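Local structure of uncharacterized protein (Bacteroides eggerthii, 4FTD) at residues F46-V51 against K107-F112. The protein is of unknown function but joins an immunoglobulin-like domain to a six-bladed beta-propeller and may take part in carbohydrate metabolism. Numbering follows the deposited sequence.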
loop_
_atom_site.group_PDB
_atom_site.type_symbol
_atom_site.label_atom_id
_atom_site.label_comp_id
_atom_site.label_asym_id
_atom_site.label_seq_id
_atom_site.Cartn_x
_atom_site.Cartn_y
_atom_site.Cartn_z
ATOM N N PHE A 46 -27.122 14.651 18.077
ATOM C CA PHE A 46 -27.818 13.846 17.084
ATOM C C PHE A 46 -26.803 13.170 16.196
ATOM O O PHE A 46 -25.699 13.674 16.045
ATOM C CB PHE A 46 -28.671 14.752 16.176
ATOM C CG PHE A 46 -29.755 15.478 16.901
ATOM C CD1 PHE A 46 -29.508 16.725 17.467
ATOM C CD2 PHE A 46 -31.015 14.912 17.033
ATOM C CE1 PHE A 46 -30.515 17.408 18.157
ATOM C CE2 PHE A 46 -32.016 15.569 17.739
ATOM C CZ PHE A 46 -31.767 16.820 18.291
ATOM N N PRO A 47 -27.189 12.062 15.560
ATOM C CA PRO A 47 -26.316 11.555 14.482
ATOM C C PRO A 47 -26.131 12.639 13.404
ATOM O O PRO A 47 -26.942 13.571 13.277
ATOM C CB PRO A 47 -27.061 10.345 13.929
ATOM C CG PRO A 47 -28.325 10.208 14.697
ATOM C CD PRO A 47 -28.355 11.210 15.816
ATOM N N ARG A 48 -25.041 12.548 12.670
ATOM C CA ARG A 48 -24.735 13.540 11.652
ATOM C C ARG A 48 -25.831 13.495 10.583
ATOM O O ARG A 48 -26.306 12.431 10.227
ATOM C CB ARG A 48 -23.358 13.287 11.035
ATOM C CG ARG A 48 -22.217 13.431 12.033
ATOM C CD ARG A 48 -20.881 12.979 11.474
ATOM N NE ARG A 48 -19.807 13.411 12.376
ATOM C CZ ARG A 48 -19.283 14.646 12.414
ATOM N NH1 ARG A 48 -19.674 15.626 11.581
ATOM N NH2 ARG A 48 -18.331 14.917 13.293
ATOM N N LEU A 49 -26.237 14.655 10.096
ATOM C CA LEU A 49 -27.321 14.754 9.131
ATOM C C LEU A 49 -26.795 14.930 7.710
ATOM O O LEU A 49 -25.679 15.459 7.482
ATOM C CB LEU A 49 -28.231 15.939 9.498
ATOM C CG LEU A 49 -28.784 15.967 10.922
ATOM C CD1 LEU A 49 -29.763 17.140 11.068
ATOM C CD2 LEU A 49 -29.469 14.645 11.235
ATOM N N ASP A 50 -27.621 14.533 6.744
ATOM C CA ASP A 50 -27.272 14.683 5.339
ATOM C C ASP A 50 -26.989 16.133 5.062
ATOM O O ASP A 50 -27.722 16.996 5.514
ATOM C CB ASP A 50 -28.399 14.235 4.415
ATOM C CG ASP A 50 -28.784 12.818 4.625
ATOM O OD1 ASP A 50 -27.875 12.039 4.954
ATOM O OD2 ASP A 50 -29.989 12.495 4.480
ATOM N N VAL A 51 -25.924 16.379 4.306
ATOM C CA VAL A 51 -25.489 17.733 3.934
ATOM C C VAL A 51 -26.537 18.473 3.098
ATOM O O VAL A 51 -26.511 19.685 3.059
ATOM C CB VAL A 51 -24.123 17.701 3.196
ATOM C CG1 VAL A 51 -23.040 17.089 4.092
ATOM C CG2 VAL A 51 -24.232 16.902 1.910
ATOM N N LYS A 107 -23.123 17.950 10.290
ATOM C CA LYS A 107 -23.242 17.452 8.916
ATOM C C LYS A 107 -22.439 16.174 8.805
ATOM O O LYS A 107 -21.387 16.019 9.454
ATOM C CB LYS A 107 -22.653 18.422 7.860
ATOM C CG LYS A 107 -23.374 19.748 7.639
ATOM C CD LYS A 107 -22.605 20.673 6.692
ATOM C CE LYS A 107 -23.266 22.042 6.602
ATOM N NZ LYS A 107 -22.544 22.977 5.694
ATOM N N ARG A 108 -22.882 15.284 7.927
ATOM C CA ARG A 108 -22.073 14.115 7.577
ATOM C C ARG A 108 -20.812 14.555 6.859
ATOM O O ARG A 108 -20.838 15.533 6.118
ATOM C CB ARG A 108 -22.849 13.166 6.693
ATOM C CG ARG A 108 -23.930 12.459 7.472
ATOM C CD ARG A 108 -24.814 11.698 6.544
ATOM N NE ARG A 108 -24.040 10.697 5.837
ATOM C CZ ARG A 108 -24.396 10.148 4.684
ATOM N NH1 ARG A 108 -25.529 10.500 4.062
ATOM N NH2 ARG A 108 -23.605 9.232 4.140
ATOM N N VAL A 109 -19.721 13.831 7.108
ATOM C CA VAL A 109 -18.424 14.122 6.530
ATOM C C VAL A 109 -17.993 12.852 5.793
ATOM O O VAL A 109 -17.787 11.830 6.435
ATOM C CB VAL A 109 -17.412 14.498 7.635
ATOM C CG1 VAL A 109 -16.006 14.644 7.069
ATOM C CG2 VAL A 109 -17.873 15.764 8.338
ATOM N N PRO A 110 -17.878 12.897 4.452
ATOM C CA PRO A 110 -17.416 11.724 3.721
ATOM C C PRO A 110 -15.994 11.367 4.086
ATOM O O PRO A 110 -15.230 12.248 4.443
ATOM C CB PRO A 110 -17.505 12.167 2.267
ATOM C CG PRO A 110 -18.623 13.137 2.262
ATOM C CD PRO A 110 -18.387 13.917 3.524
ATOM N N VAL A 111 -15.667 10.083 4.034
ATOM C CA VAL A 111 -14.324 9.597 4.357
ATOM C C VAL A 111 -13.816 8.758 3.196
ATOM O O VAL A 111 -14.601 8.172 2.451
ATOM C CB VAL A 111 -14.296 8.820 5.687
ATOM C CG1 VAL A 111 -14.683 9.739 6.837
ATOM C CG2 VAL A 111 -15.237 7.629 5.627
ATOM N N PHE A 112 -12.497 8.727 3.032
ATOM C CA PHE A 112 -11.854 8.098 1.888
ATOM C C PHE A 112 -10.659 7.265 2.287
ATOM O O PHE A 112 -10.144 7.383 3.387
ATOM C CB PHE A 112 -11.447 9.178 0.888
ATOM C CG PHE A 112 -12.601 10.010 0.418
ATOM C CD1 PHE A 112 -13.497 9.504 -0.513
ATOM C CD2 PHE A 112 -12.827 11.271 0.940
ATOM C CE1 PHE A 112 -14.593 10.249 -0.932
ATOM C CE2 PHE A 112 -13.938 12.025 0.539
ATOM C CZ PHE A 112 -14.821 11.508 -0.406
#
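Leu49 and Arg108 make the central backbone bond of this contact: Arg108 N gives its hydrogen to Leu49 O at 2.8 Å, and Lys107 CA brings a C-H to the same oxygen, Leu49 O, at 3.5 Å. The tight part lies around this single bridge of Leu49 with Lys107. Leu49 itself turns its side chain from the 107-112 segment onto Val33 and Val105 of the neighbouring strands. Beside the bridge, Arg48 runs alongside the Lys107 carbonyl, and its chain, extended from CG to NE, brings NH1 to Lys107 O at 2.8 Å. The carbonyl oxygen sits in the guanidinium plane, at its edge, and is met almost end-on. Arg48 NH1 also lies 3.7 Å from Val109 CG2, while NE has a long, weak ion pair with Asp453, the C-terminal residue. Arg108 leaves on another course: a bend at chi3 (61°) sets its chain alongside Asp50, and NH1 forms a salt bridge with Asp50 OD1 at 2.9 Å. Arg108 NH1 approaches on the anti side of Asp50 OD1 but tilted 32° out of the carboxylate plane, while OD1 stays close to the guanidinium plane; the two planes are 65° apart. Asp50 OD2 pairs with Lys31 and Arg108 NE with Glu450, so the pair belongs to a charged network. The solvent side is that of exposed Val51, whose side chain adds only van der Waals contacts: CG1 touches Arg108 O at 3.4 Å but meets Lys107 CB only at 4.0 Å. Beyond Val109 the two segments part. The arrangement is consistent with an interdomain linker: the chain leaving strand 98-106, the last of the probable immunoglobulin-like domain, is held by one of that domain's loops before it enters the beta-propeller.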